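Local coordinates for protein trans-4-hydroxy-L-proline dehydratase (Clostridioides difficile 70-100-2010, PDB 6VXC) that dehydrates trans-4-hydroxy-L-proline to (S)-1-pyrroline-5-carboxylate by glycyl-radical chemistry, a step in the anaerobic breakdown of hydroxyproline, at residues V49-A54 with V66-S71; L70-Y75 with D229-L234. All coordinates share one frame; numbering follows the deposited sequence.

Contact 1: V49-A54 with V66-S71; sequences VLMTEA and VLRALS
Ala54 and Ser71 bring the helical segments 49-54 and 66-71 together, their CA atoms 5.0 Å apart; the segment axes come within 9.7 Å and run at 131° to each other. Small side chains face each other at this point. Ala54 CB points at the partner helix and lies 3.4 Å from Ser71 OG, a van der Waals contact between methyl and hydroxyl. That hydroxyl turns back on its own helix: with OG beside the backbone N (chi1 -62°), it donates to Leu67 O over 2.8 Å, tilted 34° from the carbonyl plane. Ser71 N reaches the same oxygen from the opposite face; Leu67 O thus accepts two bonds from one residue, and the OG bond holds the serine rotamer.

Met51 fills the flank of the crossing. Its chain, bent at chi2 and chi3, carries the thioether over to the partner helix, where the methyl CE sits 3.5 Å from Ser71 CB and 3.6 Å from Arg68 NH2. The Met51 and Arg68 side chains cross at about a right angle, and the methyl meets the guanidinium obliquely. Arg68 starts out facing away, but its folded chain swings the guanidinium back; NH2 bonds to Tyr55 OH, one residue beyond 49-54, while NH1 forms a salt bridge with Glu105, so the buried guanidinium is probably well compensated.

This buried contact packs helices 46-58 and 64-78, consecutive in the chain. Helix 129-143 covers Val49 and Thr52, and helix 214-248 packs against Ala69 and Leu70.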
ATOM      1  N   VAL A  49      26.402   1.877   3.055  1.00 18.55           N
ATOM      2  CA  VAL A  49      27.775   2.355   3.194  1.00 18.92           C
ATOM      3  C   VAL A  49      27.824   3.870   3.077  1.00 17.42           C
ATOM      4  O   VAL A  49      28.416   4.554   3.913  1.00 20.72           O
ATOM      5  CB  VAL A  49      28.690   1.699   2.145  1.00 18.91           C
ATOM      6  CG1 VAL A  49      30.058   2.364   2.172  1.00 19.39           C
ATOM      7  CG2 VAL A  49      28.825   0.212   2.387  1.00 18.74           C
ATOM      8  N   LEU A  50      27.191   4.421   2.041  1.00 17.52           N
ATOM      9  CA  LEU A  50      27.292   5.856   1.805  1.00 18.00           C
ATOM     10  C   LEU A  50      26.611   6.659   2.905  1.00 17.04           C
ATOM     11  O   LEU A  50      27.093   7.735   3.274  1.00 20.55           O
ATOM     12  CB  LEU A  50      26.719   6.209   0.427  1.00 17.38           C
ATOM     13  CG  LEU A  50      27.551   5.655  -0.740  1.00 21.76           C
ATOM     14  CD1 LEU A  50      26.914   5.931  -2.107  1.00 20.73           C
ATOM     15  CD2 LEU A  50      28.982   6.184  -0.691  1.00 22.46           C
ATOM     16  N   MET A  51      25.489   6.176   3.430  1.00 18.17           N
ATOM     17  CA  MET A  51      24.863   6.868   4.551  1.00 20.51           C
ATOM     18  C   MET A  51      25.743   6.806   5.795  1.00 19.20           C
ATOM     19  O   MET A  51      25.806   7.769   6.562  1.00 22.02           O
ATOM     20  CB  MET A  51      23.480   6.276   4.852  1.00 21.65           C
ATOM     21  CG  MET A  51      22.483   6.400   3.698  1.00 22.81           C
ATOM     22  SD  MET A  51      21.985   8.086   3.281  1.00 27.17           S
ATOM     23  CE  MET A  51      20.902   8.472   4.649  1.00 24.69           C
ATOM     24  N   THR A  52      26.423   5.684   6.020  1.00 17.16           N
ATOM     25  CA  THR A  52      27.332   5.613   7.155  1.00 19.82           C
ATOM     26  C   THR A  52      28.427   6.667   7.035  1.00 21.12           C
ATOM     27  O   THR A  52      28.707   7.393   7.991  1.00 24.52           O
ATOM     28  CB  THR A  52      27.943   4.216   7.280  1.00 18.91           C
ATOM     29  OG1 THR A  52      26.908   3.233   7.346  1.00 18.60           O
ATOM     30  CG2 THR A  52      28.795   4.134   8.554  1.00 21.37           C
ATOM     31  N   GLU A  53      29.026   6.793   5.845  1.00 21.87           N
ATOM     32  CA  GLU A  53      30.041   7.825   5.621  1.00 21.01           C
ATOM     33  C   GLU A  53      29.516   9.220   5.937  1.00 24.11           C
ATOM     34  O   GLU A  53      30.242  10.054   6.493  1.00 24.46           O
ATOM     35  CB  GLU A  53      30.535   7.782   4.176  1.00 23.51           C
ATOM     36  CG  GLU A  53      31.349   6.566   3.806  1.00 26.88           C
ATOM     37  CD  GLU A  53      31.833   6.619   2.361  1.00 29.13           C
ATOM     38  OE1 GLU A  53      31.591   7.639   1.686  1.00 29.08           O
ATOM     39  OE2 GLU A  53      32.450   5.639   1.897  1.00 33.39           O
ATOM     40  N   ALA A  54      28.287   9.521   5.523  1.00 23.83           N
ATOM     41  CA  ALA A  54      27.753  10.859   5.735  1.00 22.89           C
ATOM     42  C   ALA A  54      27.529  11.142   7.216  1.00 21.81           C
ATOM     43  O   ALA A  54      27.829  12.240   7.688  1.00 21.82           O
ATOM     44  CB  ALA A  54      26.460  11.048   4.942  1.00 19.85           C
ATOM     45  N   VAL A  66      18.901  18.722   8.292  1.00 15.99           N
ATOM     46  CA  VAL A  66      20.055  18.972   7.437  1.00 13.62           C
ATOM     47  C   VAL A  66      20.922  17.722   7.323  1.00 13.82           C
ATOM     48  O   VAL A  66      21.463  17.425   6.253  1.00 17.29           O
ATOM     49  CB  VAL A  66      20.849  20.184   7.955  1.00 14.33           C
ATOM     50  CG1 VAL A  66      22.167  20.314   7.209  1.00 14.42           C
ATOM     51  CG2 VAL A  66      20.028  21.465   7.794  1.00 16.54           C
ATOM     52  N   LEU A  67      21.074  16.975   8.418  1.00 13.86           N
ATOM     53  CA  LEU A  67      21.829  15.726   8.362  1.00 14.57           C
ATOM     54  C   LEU A  67      21.242  14.757   7.338  1.00 15.58           C
ATOM     55  O   LEU A  67      21.976  14.139   6.562  1.00 17.33           O
ATOM     56  CB  LEU A  67      21.885  15.076   9.747  1.00 14.47           C
ATOM     57  CG  LEU A  67      22.489  13.675   9.854  1.00 14.13           C
ATOM     58  CD1 LEU A  67      23.896  13.655   9.349  1.00 20.15           C
ATOM     59  CD2 LEU A  67      22.473  13.258  11.297  1.00 13.45           C
ATOM     60  N   ARG A  68      19.922  14.589   7.338  1.00 14.18           N
ATOM     61  CA  ARG A  68      19.297  13.713   6.351  1.00 14.64           C
ATOM     62  C   ARG A  68      19.541  14.223   4.931  1.00 14.04           C
ATOM     63  O   ARG A  68      19.888  13.451   4.033  1.00 16.80           O
ATOM     64  CB  ARG A  68      17.796  13.610   6.620  1.00 13.72           C
ATOM     65  CG  ARG A  68      17.426  13.038   7.982  1.00 14.19           C
ATOM     66  CD  ARG A  68      17.887  11.599   8.132  1.00 14.04           C
ATOM     67  NE  ARG A  68      17.375  10.760   7.056  1.00 17.99           N
ATOM     68  CZ  ARG A  68      17.801   9.530   6.798  1.00 16.54           C
ATOM     69  NH1 ARG A  68      17.284   8.859   5.790  1.00 17.57           N
ATOM     70  NH2 ARG A  68      18.758   8.979   7.543  1.00 15.81           N
ATOM     71  N   ALA A  69      19.374  15.527   4.712  1.00 15.21           N
ATOM     72  CA  ALA A  69      19.567  16.084   3.374  1.00 13.97           C
ATOM     73  C   ALA A  69      21.018  15.940   2.912  1.00 15.84           C
ATOM     74  O   ALA A  69      21.283  15.547   1.768  1.00 14.05           O
ATOM     75  CB  ALA A  69      19.135  17.549   3.357  1.00 12.57           C
ATOM     76  N   LEU A  70      21.973  16.262   3.794  1.00 15.78           N
ATOM     77  CA  LEU A  70      23.385  16.093   3.457  1.00 15.99           C
ATOM     78  C   LEU A  70      23.724  14.627   3.211  1.00 16.58           C
ATOM     79  O   LEU A  70      24.547  14.310   2.349  1.00 20.74           O
ATOM     80  CB  LEU A  70      24.269  16.671   4.566  1.00 16.58           C
ATOM     81  CG  LEU A  70      24.317  18.192   4.699  1.00 16.84           C
ATOM     82  CD1 LEU A  70      25.074  18.626   5.972  1.00 18.58           C
ATOM     83  CD2 LEU A  70      24.924  18.812   3.450  1.00 17.89           C
ATOM     84  N   SER A  71      23.107  13.716   3.966  1.00 16.50           N
ATOM     85  CA  SER A  71      23.367  12.298   3.736  1.00 18.14           C
ATOM     86  C   SER A  71      22.801  11.845   2.394  1.00 17.11           C
ATOM     87  O   SER A  71      23.449  11.087   1.666  1.00 18.54           O
ATOM     88  CB  SER A  71      22.778  11.462   4.873  1.00 17.58           C
ATOM     89  OG  SER A  71      23.389  11.800   6.101  1.00 21.99           O
TER

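Contact 2: L70-Y75 with D229-L234; sequences LSFKHY and DAMVIL
Nearly parallel, 8° from one another and with axes 9.1 Å apart, the helical segments 70-75 and 229-234 meet through Lys73 and Ala230, whose CA atoms are 4.7 Å apart. The Ala230 methyl lies at the centre of the contact. Its CB points at the partner helix and fits between Phe72 and Lys73, lying 3.6 Å from Phe72 CD2 and 3.8 Å from Lys73 CA. Phe72 has CG anti to the backbone N (chi1 179°), which directs the ring across to the second helix; the alanine methyl meets it obliquely through CD2 and CE2, while the sulfur of Met231 lies at the ring edge, near its plane, at a looser 4.4 Å from CE2.

Toward the more open flank, the interface becomes mixed. Lys73 is extended throughout, and its aliphatic chain passes the Ala230 methyl before CE reaches Ile233 CD1 at 3.6 Å, the two side chains crossing at about a right angle. The ammonium group makes no direct salt bridge with Asp229: a water sits between them, accepting from Lys73 NZ at 3.0 Å and donating to Asp229 OD2 at 2.7 Å. The other carboxylate oxygen, OD1, is salt-bridged to Lys196, so Asp229 is shared between a direct and a water-mediated lysine.

The contact lays helix 64-78 alongside the long helix 214-248. On its buried flank Phe72 and Met231 both touch Leu543 of the short helix 542-546; helix 276-293 adds Thr292 against Phe72 and Phe285 against Leu234.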
ATOM      1  N   LEU A  70      21.973  16.262   3.794  1.00 15.78           N
ATOM      2  CA  LEU A  70      23.385  16.093   3.457  1.00 15.99           C
ATOM      3  C   LEU A  70      23.724  14.627   3.211  1.00 16.58           C
ATOM      4  O   LEU A  70      24.547  14.310   2.349  1.00 20.74           O
ATOM      5  CB  LEU A  70      24.269  16.671   4.566  1.00 16.58           C
ATOM      6  CG  LEU A  70      24.317  18.192   4.699  1.00 16.84           C
ATOM      7  CD1 LEU A  70      25.074  18.626   5.972  1.00 18.58           C
ATOM      8  CD2 LEU A  70      24.924  18.812   3.450  1.00 17.89           C
ATOM      9  N   SER A  71      23.107  13.716   3.966  1.00 16.50           N
ATOM     10  CA  SER A  71      23.367  12.298   3.736  1.00 18.14           C
ATOM     11  C   SER A  71      22.801  11.845   2.394  1.00 17.11           C
ATOM     12  O   SER A  71      23.449  11.087   1.666  1.00 18.54           O
ATOM     13  CB  SER A  71      22.778  11.462   4.873  1.00 17.58           C
ATOM     14  OG  SER A  71      23.389  11.800   6.101  1.00 21.99           O
ATOM     15  N   PHE A  72      21.585  12.284   2.061  1.00 17.54           N
ATOM     16  CA  PHE A  72      21.020  11.970   0.754  1.00 15.84           C
ATOM     17  C   PHE A  72      21.896  12.516  -0.365  1.00 18.27           C
ATOM     18  O   PHE A  72      22.182  11.819  -1.347  1.00 17.93           O
ATOM     19  CB  PHE A  72      19.607  12.535   0.644  1.00 15.01           C
ATOM     20  CG  PHE A  72      18.949  12.283  -0.699  1.00 15.65           C
ATOM     21  CD1 PHE A  72      18.569  10.997  -1.064  1.00 17.04           C
ATOM     22  CD2 PHE A  72      18.681  13.330  -1.566  1.00 13.82           C
ATOM     23  CE1 PHE A  72      17.953  10.747  -2.288  1.00 17.19           C
ATOM     24  CE2 PHE A  72      18.059  13.093  -2.794  1.00 15.29           C
ATOM     25  CZ  PHE A  72      17.701  11.797  -3.155  1.00 13.81           C
ATOM     26  N   LYS A  73      22.331  13.771  -0.232  1.00 18.66           N
ATOM     27  CA  LYS A  73      23.178  14.366  -1.257  1.00 17.77           C
ATOM     28  C   LYS A  73      24.485  13.603  -1.407  1.00 17.19           C
ATOM     29  O   LYS A  73      24.951  13.368  -2.526  1.00 19.88           O
ATOM     30  CB  LYS A  73      23.454  15.833  -0.942  1.00 19.41           C
ATOM     31  CG  LYS A  73      24.248  16.541  -2.038  1.00 19.23           C
ATOM     32  CD  LYS A  73      24.445  17.998  -1.700  1.00 21.16           C
ATOM     33  CE  LYS A  73      25.356  18.700  -2.682  1.00 24.68           C
ATOM     34  NZ  LYS A  73      25.925  19.903  -2.034  1.00 26.78           N
ATOM     35  N   HIS A  74      25.105  13.240  -0.293  1.00 18.71           N
ATOM     36  CA  HIS A  74      26.318  12.441  -0.368  1.00 17.83           C
ATOM     37  C   HIS A  74      26.058  11.130  -1.089  1.00 17.72           C
ATOM     38  O   HIS A  74      26.864  10.695  -1.915  1.00 20.72           O
ATOM     39  CB  HIS A  74      26.860  12.187   1.036  1.00 20.27           C
ATOM     40  CG  HIS A  74      28.159  11.453   1.044  1.00 21.06           C
ATOM     41  ND1 HIS A  74      29.350  12.049   0.691  1.00 26.49           N
ATOM     42  CD2 HIS A  74      28.454  10.167   1.333  1.00 21.22           C
ATOM     43  CE1 HIS A  74      30.323  11.161   0.769  1.00 20.82           C
ATOM     44  NE2 HIS A  74      29.806  10.011   1.160  1.00 20.35           N
ATOM     45  N   TYR A  75      24.935  10.482  -0.778  1.00 18.86           N
ATOM     46  CA  TYR A  75      24.580   9.244  -1.456  1.00 17.95           C
ATOM     47  C   TYR A  75      24.395   9.478  -2.953  1.00 15.93           C
ATOM     48  O   TYR A  75      24.906   8.715  -3.776  1.00 17.70           O
ATOM     49  CB  TYR A  75      23.326   8.648  -0.803  1.00 20.78           C
ATOM     50  CG  TYR A  75      22.590   7.630  -1.640  1.00 17.50           C
ATOM     51  CD1 TYR A  75      23.113   6.367  -1.853  1.00 17.71           C
ATOM     52  CD2 TYR A  75      21.354   7.928  -2.193  1.00 17.89           C
ATOM     53  CE1 TYR A  75      22.440   5.441  -2.612  1.00 20.32           C
ATOM     54  CE2 TYR A  75      20.667   6.999  -2.955  1.00 17.63           C
ATOM     55  CZ  TYR A  75      21.215   5.761  -3.157  1.00 16.96           C
ATOM     56  OH  TYR A  75      20.554   4.828  -3.908  1.00 21.76           O
ATOM     57  N   ASP A 229      19.475  20.543  -4.449  1.00 19.07           N
ATOM     58  CA  ASP A 229      20.800  20.392  -5.044  1.00 16.37           C
ATOM     59  C   ASP A 229      21.096  18.938  -5.373  1.00 16.31           C
ATOM     60  O   ASP A 229      21.750  18.642  -6.377  1.00 19.52           O
ATOM     61  CB  ASP A 229      21.888  20.928  -4.104  1.00 18.00           C
ATOM     62  CG  ASP A 229      21.844  22.429  -3.933  1.00 20.91           C
ATOM     63  OD1 ASP A 229      21.377  23.123  -4.857  1.00 26.58           O
ATOM     64  OD2 ASP A 229      22.300  22.907  -2.871  1.00 24.20           O
ATOM     65  N   ALA A 230      20.683  18.018  -4.501  1.00 15.59           N
ATOM     66  CA  ALA A 230      20.920  16.609  -4.774  1.00 15.17           C
ATOM     67  C   ALA A 230      20.202  16.169  -6.050  1.00 15.89           C
ATOM     68  O   ALA A 230      20.762  15.421  -6.859  1.00 16.89           O
ATOM     69  CB  ALA A 230      20.494  15.765  -3.574  1.00 15.57           C
ATOM     70  N   MET A 231      18.963  16.612  -6.250  1.00 16.66           N
ATOM     71  CA  MET A 231      18.261  16.208  -7.467  1.00 16.12           C
ATOM     72  C   MET A 231      18.948  16.776  -8.705  1.00 15.44           C
ATOM     73  O   MET A 231      19.066  16.091  -9.727  1.00 19.26           O
ATOM     74  CB  MET A 231      16.788  16.634  -7.408  1.00 13.73           C
ATOM     75  CG  MET A 231      15.984  15.914  -6.317  1.00 13.24           C
ATOM     76  SD  MET A 231      15.989  14.125  -6.481  1.00 17.75           S
ATOM     77  CE  MET A 231      15.037  13.892  -7.966  1.00 13.31           C
ATOM     78  N   VAL A 232      19.448  18.010  -8.620  1.00 16.00           N
ATOM     79  CA  VAL A 232      20.188  18.587  -9.739  1.00 16.89           C
ATOM     80  C   VAL A 232      21.399  17.729 -10.078  1.00 17.82           C
ATOM     81  O   VAL A 232      21.676  17.452 -11.251  1.00 19.76           O
ATOM     82  CB  VAL A 232      20.572  20.045  -9.424  1.00 17.09           C
ATOM     83  CG1 VAL A 232      21.521  20.597 -10.489  1.00 18.70           C
ATOM     84  CG2 VAL A 232      19.323  20.900  -9.347  1.00 15.25           C
ATOM     85  N   ILE A 233      22.116  17.270  -9.057  1.00 19.33           N
ATOM     86  CA  ILE A 233      23.282  16.419  -9.271  1.00 17.27           C
ATOM     87  C   ILE A 233      22.877  15.083  -9.883  1.00 19.32           C
ATOM     88  O   ILE A 233      23.607  14.516 -10.705  1.00 22.63           O
ATOM     89  CB  ILE A 233      24.036  16.244  -7.945  1.00 17.36           C
ATOM     90  CG1 ILE A 233      24.747  17.552  -7.573  1.00 20.87           C
ATOM     91  CG2 ILE A 233      24.980  15.057  -8.010  1.00 16.58           C
ATOM     92  CD1 ILE A 233      25.131  17.611  -6.125  1.00 20.25           C
ATOM     93  N   LEU A 234      21.725  14.543  -9.477  1.00 17.90           N
ATOM     94  CA  LEU A 234      21.263  13.288 -10.057  1.00 19.59           C
ATOM     95  C   LEU A 234      21.134  13.408 -11.569  1.00 18.80           C
ATOM     96  O   LEU A 234      21.606  12.545 -12.316  1.00 20.95           O
ATOM     97  CB  LEU A 234      19.925  12.886  -9.446  1.00 20.25           C
ATOM     98  CG  LEU A 234      19.374  11.587 -10.011  1.00 19.26           C
ATOM     99  CD1 LEU A 234      20.333  10.444  -9.718  1.00 17.54           C
ATOM    100  CD2 LEU A 234      17.983  11.321  -9.436  1.00 17.99           C
TER
HETATM  101  O   HOH W   1      23.776  21.674  -1.047  1.00 24.46           O

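Helix 64-78 is common to both contacts, which share Leu70 and Ser71 and have centres about 10 Å apart. Contact 1 joins it to its chain neighbour, helix 46-58, at a steep angle; contact 2 joins it, almost parallel, to helix 214-248, from much later in the chain. His74, in segment 70-75, also reaches back to helix 46-58: its NE2 lies 3.0 Å from Glu53 OE1, a probable hydrogen bond, and its CB packs 4.1 Å from Ala54 CB. Both centres lie about 27 Å from the chain centre, away from the probable radical cysteine Cys454 and from Gly785, which carries the radical in the active enzyme but not in this crystal; both are structural packing within the PFL-like region.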